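Local coordinates for protein myosin-4 (Saccharomyces cerevisiae, PDB 3MMI) that acts in the machinery that localises mRNAs such as ASH1 mRNA to the yeast bud, a type V myosin motor recruited through SHE3, represented here by its globular tail, at residues Leu52-Ile58 and Ser106-Leu111; Ile58-Val62 and Ser74-Ile78; Met98-Phe103 and Val201-Val207; Val174-Phe180 and Tyr242-Val246; Phe228-Thr233 and Ala305-Lys309. All blocks are in the same frame, centred on the assembly; numbering follows the deposited sequence.

Interaction 1: Leu52-Ile58 and Ser106-Leu111; sequences LGPIHVI and SNLSRL
The guanidinium of R110 has the methyls of L52 laid across one face, CD1 standing 3.7 Å above the plane and over its centre; at an edge of the same group, near its plane, NE donates to S106 O at 3.3 Å. The contact belongs to the all-helical globular tail, or dilute domain, of this type V myosin: the start of helix 53-67 meets the end of helix 97-108 and the type I turn from L108 to L111. S109 OG reaches S106 O from the face of the carbonyl opposite to NE, which gives that carbonyl two side-chain donors. The other flat group, the N107 amide, approaches the first turn of helix 53-67, where main-chain N-H groups lack a partner one turn earlier. Asparagine suits this place because its carbonyl can accept there while ND2 turns back to F103 O. P54 CD rests beside OD1 at 3.3 Å. I55, its CG1 anti to the backbone N (chi1 -169°), slides past N107 and brings CD1 to L111 CD2 at 3.7 Å; I58 CG2 meets the same methyl. The polar link across is I55 N to N107 OD1, 3.0 Å long, with the donor tilted 32° from the carbonyl plane.

Interaction 2: Ile58-Val62 and Ser74-Ile78; sequences ITTVV and SSKFI
V61 CG1 sits over one face of the F77 ring, 3.6 Å from its centroid and 15° off the normal, a CH-pi contact that ties helix 53-67 to helix 71-91. The two helices follow each other closely in the chain and run antiparallel, their local axes at 162° and 10.5 Å apart, so they make a helical hairpin. F77 spans much of that gap: with CG anti to the backbone N (chi1 162°) its ring reaches out to the opposing helix, where V62 CG2 lies at its edge, in plane, 3.8 Å from CE2. Packing is close on the buried side, where V62 CG2 comes within 3.5 Å of I78 CG1, and I78 CD1 crosses to I58 CG2 at 3.8 Å. Beta-branched valines and isoleucines fit here because they fill space close to the backbone. Cutting F77 back to an alanine removes the ring that V61 and V62 lean on, and would probably open a gap between the helices. On the outer side the contact thins: V61 is partly exposed, and T60, fully exposed, turns its hydroxyl back to H56 O. S74 is the polar member of the interface; V62 CG1 touches its OG at 3.5 Å, and that hydroxyl is hydrogen-bonded to Y137 of helix 132-168. The packing between these two segments is thus almost entirely apolar, which implies that cohesion comes mainly from shape and exclusion of water, the serine hydroxyl being satisfied by a third helix.

Interaction 3: Met98-Phe103 and Val201-Val207; sequences MLGGIF and VLCKFQV
I102, F205 and V201 bury the most surface in this contact, and I102 stands at its centre. Its CD1 presses on V201 CG1 at 3.5 Å, tighter than usual for two carbons, and on L202 CD1 at 3.6 Å, while the other branch, CG2, lies at the edge of the F205 ring and reaches V207 CG1. V201, a short branched residue pointing toward helix 97-108, uses both methyls: CG1 also takes L99 CD2, and CG2 meets M98 CE at 3.3 Å, again closer than usual, where the flexible thioether bends over it. F205 is the first residue past helix 185-204, and its CG, beside the backbone N (chi1 -66°), swings the ring against the opposite helix. F103 CB lies over one face, 4.3 Å from the centroid, and K204 CG over the opposite one, both toward the rim. The F103 ring turns its edge toward F205 in a T-shaped pair, centroids 5.7 Å apart and planes at 75°. A serine in place of F205 would probably leave the F103 edge without its aromatic face and L99 CD2 without the CE2 it now touches at 3.5 Å. Q206, at positive phi, is the C-prime residue of a Schellman motif that turns the chain away after F205. Around this core, F160 and W156 of helix 132-168 touch M98 and I102, and F216 of helix 209-234 packs on L202, setting the contact where four helices converge.

Interaction 4: Val174-Phe180 and Tyr242-Val246; sequences VLNEKLF and YGYEV
V246 and the rings of F180 and Y242 form the apolar centre, where helix 240-257 receives the loop that follows helix 170-174. F180 CE2 meets Y242 CD1 at 3.6 Å, the two rings inclined at 45° in an oblique pair, while V246 CG2 lies 4.0 Å from F180 CZ. A methylene and a backbone carbon sandwich the F180 ring: E245 CB lies over one face, 3.8 Å from the centroid, and E177 CA over the centre of the opposite one. A phenylalanine suits the place because both its flat sides are used. The second V246 methyl, CG1, packs on L175 CD2 at 3.7 Å and on V174 CG1. Farther out, E177 CB comes in at the edge of the Y242 ring, its carboxylate leading away from the helix, and E245 likewise lends its aliphatic part to the contact. At the polar edge, still buried, Y242, its CG anti to the backbone N (chi1 178°), carries OH across to the loop and donates to L175 O, in the carbonyl plane and on a lone pair. The modelled 2.5 Å between Y242 OH and L175 O is unusually short, a length to be read with caution. L227 of helix 209-234 and V275 of helix 269-279 continue the apolar core. The contact thus packs the loop between helices 170-174 and 185-204 onto helix 240-257, within the all-helical dilute domain of the type V myosin tail.

Interaction 5: Phe228-Thr233 and Ala305-Lys309; sequences FNDLIT and AILLK
K309 NZ reaches the last turn of helix 209-234 and donates to L231 O at 2.9 Å, in the carbonyl plane and on a lone pair. A second bond, from NZ to I232 O, is modelled at 2.3 Å; this very short approach is doubtful in its exact geometry, though NZ lies near both carbonyl oxygens. Lysine suits this place: its chain, anti at chi2 and bent at chi3 and chi4, spans from the residue just after helix 300-308 to the end of the other helix, where carbonyls point out beyond the final turn. The K309 backbone is itself hydrogen-bonded to that of L238. Beside the polar link runs a small apolar seam. I232 CD1 lies 3.9 Å from A305 CB and the same distance from I306 CG1; alanine lets the isoleucine come in close to its helix. I306 CD1 then meets the edge of the F228 ring, 4.2 Å from CE1, and L231 CD2 approaches I306 CG1 more loosely. A274 of helix 269-279 touches F228, L231 and I306, closing the seam from a third helix. A positive charge set at a helix C-terminus is likely to interact favourably with the helix dipole, so the lysine's charge probably supplements a modest apolar patch.

Overall arrangement
From the N terminus, helix 53-67 serves two contacts in turn, sharing I58. Interaction 2 closes the short loop to helix 71-91 and is nested inside the longer loop that interaction 1 closes at the end of helix 97-108. Interaction 3 begins on that same helix before interaction 1 has closed, so the two cross; they touch where S106 OG meets F205 O. Its loop runs on to the end of helix 185-204 and crosses interaction 4, which opens at 174-180 and closes on helix 240-257. Interaction 5, from helix 209-234 to the end of helix 300-308, crosses and touches interaction 4, Y242 packing on L231. Interactions 1 and 5 lie about 43 Å apart between centres, on opposite sides of the chain's centre.

Interaction 1: Leu52-Ile58 and Ser106-Leu111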
# COMPACT_ATOMS: atom_id res chain seq x y z
N LEU A 52 -19.85 6.84 8.01
CA LEU A 52 -19.86 8.15 7.25
C LEU A 52 -20.27 9.44 8.00
O LEU A 52 -20.72 10.43 7.40
CB LEU A 52 -20.56 8.09 5.87
CG LEU A 52 -20.18 7.02 4.83
CD1 LEU A 52 -20.74 7.30 3.50
CD2 LEU A 52 -18.72 6.82 4.69
N GLY A 53 -20.06 9.46 9.32
CA GLY A 53 -20.47 10.56 10.12
C GLY A 53 -19.46 11.65 9.92
O GLY A 53 -19.84 12.81 9.65
N PRO A 54 -18.15 11.32 10.10
CA PRO A 54 -17.20 12.43 10.14
C PRO A 54 -17.13 13.16 8.85
O PRO A 54 -16.91 14.39 8.85
CB PRO A 54 -15.87 11.76 10.46
CG PRO A 54 -16.22 10.53 11.17
CD PRO A 54 -17.53 10.05 10.54
N ILE A 55 -17.36 12.46 7.75
CA ILE A 55 -17.31 13.14 6.46
C ILE A 55 -18.53 14.03 6.31
O ILE A 55 -18.54 15.03 5.57
CB ILE A 55 -17.08 12.18 5.21
CG1 ILE A 55 -16.77 12.97 3.94
CG2 ILE A 55 -18.32 11.26 4.90
CD1 ILE A 55 -15.52 13.87 4.06
N HIS A 56 -19.58 13.67 7.03
CA HIS A 56 -20.80 14.46 7.01
C HIS A 56 -20.56 15.75 7.83
O HIS A 56 -20.88 16.82 7.41
CB HIS A 56 -21.99 13.62 7.50
CG HIS A 56 -23.29 14.38 7.51
ND1 HIS A 56 -23.97 14.69 6.32
CD2 HIS A 56 -23.99 14.97 8.54
CE1 HIS A 56 -25.04 15.41 6.63
NE2 HIS A 56 -25.08 15.60 7.96
N VAL A 57 -19.94 15.64 8.97
CA VAL A 57 -19.72 16.80 9.79
C VAL A 57 -18.72 17.74 9.10
O VAL A 57 -19.00 18.94 8.94
CB VAL A 57 -19.16 16.37 11.16
CG1 VAL A 57 -18.83 17.60 12.04
CG2 VAL A 57 -20.12 15.52 11.85
N ILE A 58 -17.55 17.19 8.69
CA ILE A 58 -16.52 17.96 7.97
C ILE A 58 -17.11 18.68 6.77
O ILE A 58 -16.89 19.87 6.56
CB ILE A 58 -15.39 17.07 7.49
CG1 ILE A 58 -14.48 16.71 8.66
CG2 ILE A 58 -14.50 17.82 6.46
CD1 ILE A 58 -13.83 15.29 8.56
N SER A 106 -11.88 5.58 4.76
CA SER A 106 -13.10 5.61 4.01
C SER A 106 -13.81 6.96 4.06
O SER A 106 -14.33 7.39 3.04
CB SER A 106 -14.06 4.55 4.53
OG SER A 106 -15.15 4.57 3.62
N ASN A 107 -13.77 7.64 5.23
CA ASN A 107 -14.33 8.99 5.40
C ASN A 107 -13.51 10.04 4.60
O ASN A 107 -14.07 10.81 3.86
CB ASN A 107 -14.46 9.34 6.92
CG ASN A 107 -15.83 8.84 7.53
OD1 ASN A 107 -16.86 9.51 7.40
ND2 ASN A 107 -15.81 7.66 8.18
N LEU A 108 -12.19 10.04 4.78
CA LEU A 108 -11.33 11.05 4.12
C LEU A 108 -11.36 10.89 2.61
O LEU A 108 -11.22 11.88 1.86
CB LEU A 108 -9.88 10.96 4.55
CG LEU A 108 -9.62 11.31 6.01
CD1 LEU A 108 -8.12 11.31 6.19
CD2 LEU A 108 -10.30 12.60 6.47
N SER A 109 -11.61 9.65 2.20
CA SER A 109 -11.50 9.30 0.81
C SER A 109 -12.56 9.99 -0.00
O SER A 109 -12.47 10.04 -1.23
CB SER A 109 -11.53 7.78 0.54
OG SER A 109 -12.89 7.33 0.46
N ARG A 110 -13.51 10.59 0.66
CA ARG A 110 -14.61 11.27 -0.02
C ARG A 110 -14.36 12.78 -0.14
O ARG A 110 -15.11 13.45 -0.79
CB ARG A 110 -15.95 11.00 0.76
CG ARG A 110 -16.52 9.57 0.56
CD ARG A 110 -17.28 8.95 1.70
NE ARG A 110 -17.25 7.44 1.61
CZ ARG A 110 -18.12 6.79 0.88
NH1 ARG A 110 -18.98 7.47 0.16
NH2 ARG A 110 -18.16 5.50 0.84
N LEU A 111 -13.39 13.32 0.57
CA LEU A 111 -13.08 14.80 0.53
C LEU A 111 -12.74 15.31 -0.89
O LEU A 111 -13.29 16.27 -1.34
CB LEU A 111 -11.96 15.16 1.50
CG LEU A 111 -12.28 15.41 2.93
CD1 LEU A 111 -11.06 15.76 3.67
CD2 LEU A 111 -13.25 16.60 2.94

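Interaction 2: Ile58-Val62 and Ser74-Ile78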
# COMPACT_ATOMS: atom_id res chain seq x y z
N ILE A 58 -17.55 17.19 8.69
CA ILE A 58 -16.52 17.96 7.97
C ILE A 58 -17.11 18.68 6.77
O ILE A 58 -16.89 19.87 6.56
CB ILE A 58 -15.39 17.07 7.49
CG1 ILE A 58 -14.48 16.71 8.66
CG2 ILE A 58 -14.50 17.82 6.46
CD1 ILE A 58 -13.83 15.29 8.56
N THR A 59 -17.91 17.98 6.04
CA THR A 59 -18.33 18.44 4.77
C THR A 59 -19.43 19.48 4.89
O THR A 59 -19.50 20.42 4.09
CB THR A 59 -18.70 17.21 3.92
OG1 THR A 59 -18.24 17.44 2.59
CG2 THR A 59 -20.21 16.90 3.89
N THR A 60 -20.28 19.33 5.92
CA THR A 60 -21.28 20.36 6.25
C THR A 60 -20.61 21.66 6.61
O THR A 60 -21.02 22.66 6.13
CB THR A 60 -22.24 19.94 7.40
OG1 THR A 60 -23.08 18.86 6.97
CG2 THR A 60 -23.10 21.10 7.82
N VAL A 61 -19.57 21.64 7.43
CA VAL A 61 -18.95 22.89 7.87
C VAL A 61 -18.26 23.51 6.65
O VAL A 61 -18.48 24.70 6.33
CB VAL A 61 -17.93 22.69 8.99
CG1 VAL A 61 -17.21 23.96 9.28
CG2 VAL A 61 -18.59 22.17 10.24
N VAL A 62 -17.42 22.72 5.96
CA VAL A 62 -16.73 23.24 4.76
C VAL A 62 -17.67 23.82 3.73
O VAL A 62 -17.43 24.94 3.24
CB VAL A 62 -15.88 22.18 4.00
CG1 VAL A 62 -15.35 22.73 2.73
CG2 VAL A 62 -14.78 21.64 4.89
N SER A 74 -12.23 28.12 5.78
CA SER A 74 -12.32 26.76 5.32
C SER A 74 -10.95 26.10 5.27
O SER A 74 -10.76 25.04 5.82
CB SER A 74 -12.99 26.72 3.97
OG SER A 74 -13.30 25.43 3.57
N SER A 75 -10.00 26.73 4.62
CA SER A 75 -8.68 26.21 4.59
C SER A 75 -8.14 25.89 5.99
O SER A 75 -7.59 24.78 6.22
CB SER A 75 -7.80 27.18 3.81
OG SER A 75 -6.48 27.30 4.36
N LYS A 76 -8.33 26.81 6.96
CA LYS A 76 -7.76 26.59 8.31
C LYS A 76 -8.49 25.45 9.00
O LYS A 76 -7.92 24.65 9.74
CB LYS A 76 -7.76 27.90 9.17
N PHE A 77 -9.79 25.43 8.82
CA PHE A 77 -10.63 24.46 9.50
C PHE A 77 -10.24 23.06 8.94
O PHE A 77 -10.02 22.09 9.69
CB PHE A 77 -12.11 24.77 9.19
CG PHE A 77 -13.04 23.62 9.47
CD1 PHE A 77 -13.37 23.26 10.79
CD2 PHE A 77 -13.58 22.88 8.41
CE1 PHE A 77 -14.22 22.17 11.07
CE2 PHE A 77 -14.43 21.77 8.66
CZ PHE A 77 -14.74 21.41 9.99
N ILE A 78 -10.17 22.97 7.62
CA ILE A 78 -9.81 21.72 6.95
C ILE A 78 -8.40 21.29 7.36
O ILE A 78 -8.18 20.11 7.63
CB ILE A 78 -9.89 21.84 5.38
CG1 ILE A 78 -11.28 21.45 4.86
CG2 ILE A 78 -8.98 20.87 4.77
CD1 ILE A 78 -11.62 19.96 5.20

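Interaction 3: Met98-Phe103 and Val201-Val207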
# COMPACT_ATOMS: atom_id res chain seq x y z
N MET A 98 -6.73 -2.04 11.83
CA MET A 98 -7.55 -2.45 10.71
C MET A 98 -8.83 -1.66 10.64
O MET A 98 -9.05 -0.95 9.69
CB MET A 98 -7.86 -3.93 10.74
CG MET A 98 -8.41 -4.42 9.43
SD MET A 98 -8.51 -6.17 9.14
CE MET A 98 -10.23 -6.37 9.25
N LEU A 99 -9.65 -1.77 11.67
CA LEU A 99 -10.96 -1.11 11.68
C LEU A 99 -10.81 0.38 11.61
O LEU A 99 -11.47 1.04 10.80
CB LEU A 99 -11.74 -1.45 12.95
CG LEU A 99 -12.36 -2.84 13.04
CD1 LEU A 99 -13.26 -2.92 14.27
CD2 LEU A 99 -13.18 -3.05 11.80
N GLY A 100 -9.98 0.90 12.50
CA GLY A 100 -9.79 2.33 12.61
C GLY A 100 -9.23 2.97 11.34
O GLY A 100 -9.76 3.98 10.88
N GLY A 101 -8.16 2.38 10.81
CA GLY A 101 -7.56 2.79 9.54
C GLY A 101 -8.61 2.88 8.43
O GLY A 101 -8.82 3.94 7.78
N ILE A 102 -9.36 1.81 8.29
CA ILE A 102 -10.38 1.77 7.27
C ILE A 102 -11.52 2.75 7.45
O ILE A 102 -11.92 3.38 6.51
CB ILE A 102 -10.95 0.35 7.08
CG1 ILE A 102 -9.85 -0.57 6.51
CG2 ILE A 102 -12.05 0.35 6.04
CD1 ILE A 102 -10.16 -2.14 6.77
N PHE A 103 -12.05 2.86 8.68
CA PHE A 103 -13.14 3.81 8.97
C PHE A 103 -12.67 5.22 8.56
O PHE A 103 -13.31 5.87 7.80
CB PHE A 103 -13.43 3.79 10.48
CG PHE A 103 -14.40 4.85 10.91
CD1 PHE A 103 -15.76 4.71 10.63
CD2 PHE A 103 -13.96 5.98 11.61
CE1 PHE A 103 -16.67 5.69 11.04
CE2 PHE A 103 -14.87 6.94 12.02
CZ PHE A 103 -16.22 6.80 11.74
N VAL A 201 -14.86 -5.75 6.28
CA VAL A 201 -14.69 -4.43 6.88
C VAL A 201 -14.67 -3.36 5.77
O VAL A 201 -15.39 -2.41 5.80
CB VAL A 201 -13.43 -4.38 7.64
CG1 VAL A 201 -13.23 -2.96 8.19
CG2 VAL A 201 -13.40 -5.44 8.76
N LEU A 202 -13.91 -3.62 4.70
CA LEU A 202 -13.93 -2.69 3.56
C LEU A 202 -15.39 -2.42 3.10
O LEU A 202 -15.80 -1.24 2.94
CB LEU A 202 -13.09 -3.26 2.42
CG LEU A 202 -11.64 -2.82 2.23
CD1 LEU A 202 -11.06 -2.01 3.28
CD2 LEU A 202 -10.77 -4.08 1.84
N CYS A 203 -16.18 -3.49 2.90
CA CYS A 203 -17.66 -3.31 2.60
C CYS A 203 -18.45 -2.71 3.76
O CYS A 203 -19.27 -1.87 3.52
CB CYS A 203 -18.34 -4.59 2.20
SG CYS A 203 -17.57 -5.54 0.85
N LYS A 204 -18.16 -3.11 5.00
CA LYS A 204 -18.85 -2.58 6.19
C LYS A 204 -18.73 -1.07 6.21
O LYS A 204 -19.78 -0.35 6.17
CB LYS A 204 -18.26 -3.20 7.49
CG LYS A 204 -19.02 -2.79 8.78
N PHE A 205 -17.48 -0.58 6.19
CA PHE A 205 -17.23 0.86 6.30
C PHE A 205 -17.40 1.60 4.97
O PHE A 205 -16.92 2.70 4.81
CB PHE A 205 -15.89 1.13 7.01
CG PHE A 205 -15.88 0.71 8.42
CD1 PHE A 205 -16.98 0.94 9.25
CD2 PHE A 205 -14.76 0.11 8.97
CE1 PHE A 205 -16.94 0.53 10.59
CE2 PHE A 205 -14.74 -0.28 10.32
CZ PHE A 205 -15.83 -0.07 11.12
N GLN A 206 -18.07 0.97 4.03
CA GLN A 206 -18.42 1.59 2.76
C GLN A 206 -17.27 2.19 1.87
O GLN A 206 -17.46 3.22 1.19
CB GLN A 206 -19.53 2.65 2.98
CG GLN A 206 -20.97 2.04 3.29
CD GLN A 206 -22.01 3.14 3.68
OE1 GLN A 206 -22.42 3.95 2.84
NE2 GLN A 206 -22.36 3.20 4.96
N VAL A 207 -16.11 1.52 1.78
CA VAL A 207 -15.13 2.07 0.88
C VAL A 207 -15.57 1.91 -0.57
O VAL A 207 -16.07 0.90 -0.95
CB VAL A 207 -13.64 1.73 1.23
CG1 VAL A 207 -13.44 1.22 2.63
CG2 VAL A 207 -12.95 0.88 0.18

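Interaction 4: Val174-Phe180 and Tyr242-Val246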
# COMPACT_ATOMS: atom_id res chain seq x y z
N VAL A 174 5.01 -19.28 2.90
CA VAL A 174 5.33 -19.11 1.48
C VAL A 174 6.74 -19.48 1.22
O VAL A 174 6.97 -20.23 0.27
CB VAL A 174 5.06 -17.67 0.92
CG1 VAL A 174 5.66 -17.52 -0.49
CG2 VAL A 174 3.65 -17.29 1.02
N LEU A 175 7.69 -18.99 2.02
CA LEU A 175 9.12 -19.06 1.72
C LEU A 175 9.94 -20.12 2.48
O LEU A 175 11.11 -20.42 2.06
CB LEU A 175 9.72 -17.69 2.07
CG LEU A 175 9.28 -16.54 1.19
CD1 LEU A 175 9.98 -15.28 1.62
CD2 LEU A 175 9.62 -16.97 -0.34
N ASN A 176 9.41 -20.57 3.64
CA ASN A 176 10.18 -21.41 4.63
C ASN A 176 10.29 -22.82 4.13
O ASN A 176 9.34 -23.57 4.17
CB ASN A 176 9.46 -21.45 5.99
CG ASN A 176 10.31 -22.08 7.10
OD1 ASN A 176 11.32 -22.75 6.84
ND2 ASN A 176 9.90 -21.85 8.33
N GLU A 177 11.46 -23.18 3.60
CA GLU A 177 11.54 -24.49 2.94
C GLU A 177 11.37 -25.61 3.94
O GLU A 177 10.84 -26.67 3.57
CB GLU A 177 12.83 -24.67 2.13
CG GLU A 177 14.14 -24.52 2.92
CD GLU A 177 14.74 -25.89 3.29
OE1 GLU A 177 14.28 -26.87 2.68
OE2 GLU A 177 15.63 -25.96 4.18
N LYS A 178 11.72 -25.32 5.22
CA LYS A 178 11.50 -26.28 6.35
C LYS A 178 10.05 -26.78 6.43
O LYS A 178 9.81 -27.89 6.88
CB LYS A 178 11.96 -25.74 7.73
CG LYS A 178 13.35 -25.12 7.76
N LEU A 179 9.11 -25.96 5.97
CA LEU A 179 7.71 -26.30 6.07
C LEU A 179 7.13 -26.63 4.74
O LEU A 179 5.91 -26.54 4.61
CB LEU A 179 6.92 -25.13 6.65
CG LEU A 179 7.42 -24.38 7.90
CD1 LEU A 179 6.21 -23.56 8.48
CD2 LEU A 179 8.02 -25.34 8.96
N PHE A 180 7.92 -27.01 3.74
CA PHE A 180 7.36 -27.43 2.45
C PHE A 180 6.73 -28.82 2.56
O PHE A 180 5.81 -29.15 1.85
CB PHE A 180 8.40 -27.45 1.31
CG PHE A 180 8.84 -26.08 0.82
CD1 PHE A 180 8.12 -24.95 1.09
CD2 PHE A 180 10.00 -25.95 0.10
CE1 PHE A 180 8.55 -23.74 0.65
CE2 PHE A 180 10.42 -24.76 -0.34
CZ PHE A 180 9.70 -23.65 -0.06
N TYR A 242 13.47 -25.29 -4.73
CA TYR A 242 12.96 -24.28 -3.87
C TYR A 242 12.10 -23.32 -4.64
O TYR A 242 11.02 -22.88 -4.16
CB TYR A 242 14.10 -23.62 -3.07
CG TYR A 242 13.63 -22.49 -2.14
CD1 TYR A 242 13.30 -22.69 -0.80
CD2 TYR A 242 13.44 -21.23 -2.66
CE1 TYR A 242 12.91 -21.62 -0.01
CE2 TYR A 242 13.03 -20.19 -1.86
CZ TYR A 242 12.79 -20.39 -0.57
OH TYR A 242 12.34 -19.34 0.13
N GLY A 243 12.59 -22.94 -5.84
CA GLY A 243 11.94 -21.90 -6.63
C GLY A 243 10.56 -22.38 -7.06
O GLY A 243 9.55 -21.70 -6.88
N TYR A 244 10.53 -23.61 -7.55
CA TYR A 244 9.29 -24.23 -7.95
C TYR A 244 8.21 -24.34 -6.83
O TYR A 244 7.02 -24.04 -7.05
CB TYR A 244 9.55 -25.62 -8.51
CG TYR A 244 8.26 -26.35 -8.80
CD1 TYR A 244 7.61 -26.14 -10.04
CD2 TYR A 244 7.68 -27.22 -7.86
CE1 TYR A 244 6.40 -26.78 -10.34
CE2 TYR A 244 6.39 -27.89 -8.16
CZ TYR A 244 5.81 -27.65 -9.43
OH TYR A 244 4.65 -28.22 -9.83
N GLU A 245 8.63 -24.68 -5.63
CA GLU A 245 7.74 -24.74 -4.47
C GLU A 245 7.19 -23.37 -4.00
O GLU A 245 5.99 -23.28 -3.70
CB GLU A 245 8.42 -25.47 -3.31
CG GLU A 245 8.80 -26.93 -3.68
CD GLU A 245 7.54 -27.83 -4.05
OE1 GLU A 245 6.47 -27.74 -3.50
OE2 GLU A 245 7.56 -28.63 -4.99
N VAL A 246 8.02 -22.32 -3.96
CA VAL A 246 7.54 -20.96 -3.67
C VAL A 246 6.56 -20.53 -4.74
O VAL A 246 5.63 -19.80 -4.45
CB VAL A 246 8.76 -19.97 -3.61
CG1 VAL A 246 8.30 -18.47 -3.41
CG2 VAL A 246 9.80 -20.55 -2.51

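Interaction 5: Phe228-Thr233 and Ala305-Lys309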
# COMPACT_ATOMS: atom_id res chain seq x y z
N PHE A 228 10.07 -10.64 -1.29
CA PHE A 228 11.37 -10.52 -1.95
C PHE A 228 12.50 -10.24 -0.87
O PHE A 228 13.53 -10.86 -0.99
CB PHE A 228 11.41 -9.37 -2.94
CG PHE A 228 12.69 -9.23 -3.61
CD1 PHE A 228 13.03 -10.12 -4.66
CD2 PHE A 228 13.61 -8.27 -3.19
CE1 PHE A 228 14.23 -10.04 -5.24
CE2 PHE A 228 14.80 -8.11 -3.82
CZ PHE A 228 15.16 -8.95 -4.87
N ASN A 229 12.31 -9.29 0.04
CA ASN A 229 13.34 -8.91 1.04
C ASN A 229 13.67 -10.15 1.90
O ASN A 229 14.83 -10.47 2.16
CB ASN A 229 12.82 -7.74 1.88
CG ASN A 229 12.83 -6.43 1.12
OD1 ASN A 229 13.29 -6.38 0.00
ND2 ASN A 229 12.35 -5.34 1.75
N ASP A 230 12.63 -10.89 2.30
CA ASP A 230 12.88 -12.12 3.09
C ASP A 230 13.49 -13.21 2.31
O ASP A 230 14.25 -14.07 2.85
CB ASP A 230 11.61 -12.65 3.74
CG ASP A 230 11.11 -11.78 4.88
OD1 ASP A 230 11.84 -10.84 5.31
OD2 ASP A 230 9.92 -11.98 5.29
N LEU A 231 13.19 -13.25 1.01
CA LEU A 231 13.85 -14.28 0.21
C LEU A 231 15.39 -14.05 0.24
O LEU A 231 16.18 -15.05 0.40
CB LEU A 231 13.36 -14.22 -1.24
CG LEU A 231 14.20 -15.07 -2.19
CD1 LEU A 231 13.77 -16.57 -2.07
CD2 LEU A 231 14.07 -14.63 -3.69
N ILE A 232 15.80 -12.80 0.14
CA ILE A 232 17.22 -12.49 0.19
C ILE A 232 17.82 -12.61 1.63
O ILE A 232 18.87 -13.11 1.73
CB ILE A 232 17.52 -11.02 -0.23
CG1 ILE A 232 17.18 -10.77 -1.70
CG2 ILE A 232 19.03 -10.67 0.04
CD1 ILE A 232 17.59 -11.83 -2.64
N THR A 233 17.16 -12.14 2.67
CA THR A 233 17.82 -11.95 4.01
C THR A 233 17.67 -13.24 4.83
O THR A 233 18.59 -13.65 5.54
CB THR A 233 17.27 -10.79 4.81
OG1 THR A 233 15.81 -10.86 4.83
CG2 THR A 233 17.62 -9.61 4.12
N ALA A 305 22.33 -11.01 -5.97
CA ALA A 305 22.02 -11.53 -4.59
C ALA A 305 21.38 -12.90 -4.65
O ALA A 305 21.56 -13.81 -3.80
CB ALA A 305 21.12 -10.56 -3.87
N ILE A 306 20.53 -13.06 -5.65
CA ILE A 306 19.76 -14.31 -5.73
C ILE A 306 20.66 -15.48 -6.16
O ILE A 306 20.66 -16.55 -5.56
CB ILE A 306 18.58 -14.24 -6.73
CG1 ILE A 306 17.40 -13.37 -6.21
CG2 ILE A 306 18.13 -15.65 -7.17
CD1 ILE A 306 16.71 -12.75 -7.37
N LEU A 307 21.49 -15.25 -7.15
CA LEU A 307 22.40 -16.27 -7.61
C LEU A 307 23.60 -16.62 -6.65
O LEU A 307 24.14 -17.72 -6.75
CB LEU A 307 23.04 -15.83 -8.95
CG LEU A 307 22.05 -15.53 -10.13
CD1 LEU A 307 22.65 -15.11 -11.43
CD2 LEU A 307 21.26 -16.76 -10.38
N LEU A 308 24.10 -15.68 -5.82
CA LEU A 308 25.14 -16.02 -4.86
C LEU A 308 24.60 -16.99 -3.83
O LEU A 308 25.38 -17.63 -3.17
CB LEU A 308 25.65 -14.70 -4.15
CG LEU A 308 26.47 -13.86 -5.13
CD1 LEU A 308 26.63 -12.45 -4.65
CD2 LEU A 308 27.79 -14.53 -5.47
N LYS A 309 23.27 -17.00 -3.61
CA LYS A 309 22.59 -17.89 -2.62
C LYS A 309 22.32 -19.30 -3.24
O LYS A 309 21.75 -20.21 -2.62
CB LYS A 309 21.26 -17.28 -2.17
CG LYS A 309 21.46 -15.97 -1.47
CD LYS A 309 20.08 -15.41 -1.15
CE LYS A 309 19.54 -16.21 -0.06
NZ LYS A 309 19.00 -15.36 1.11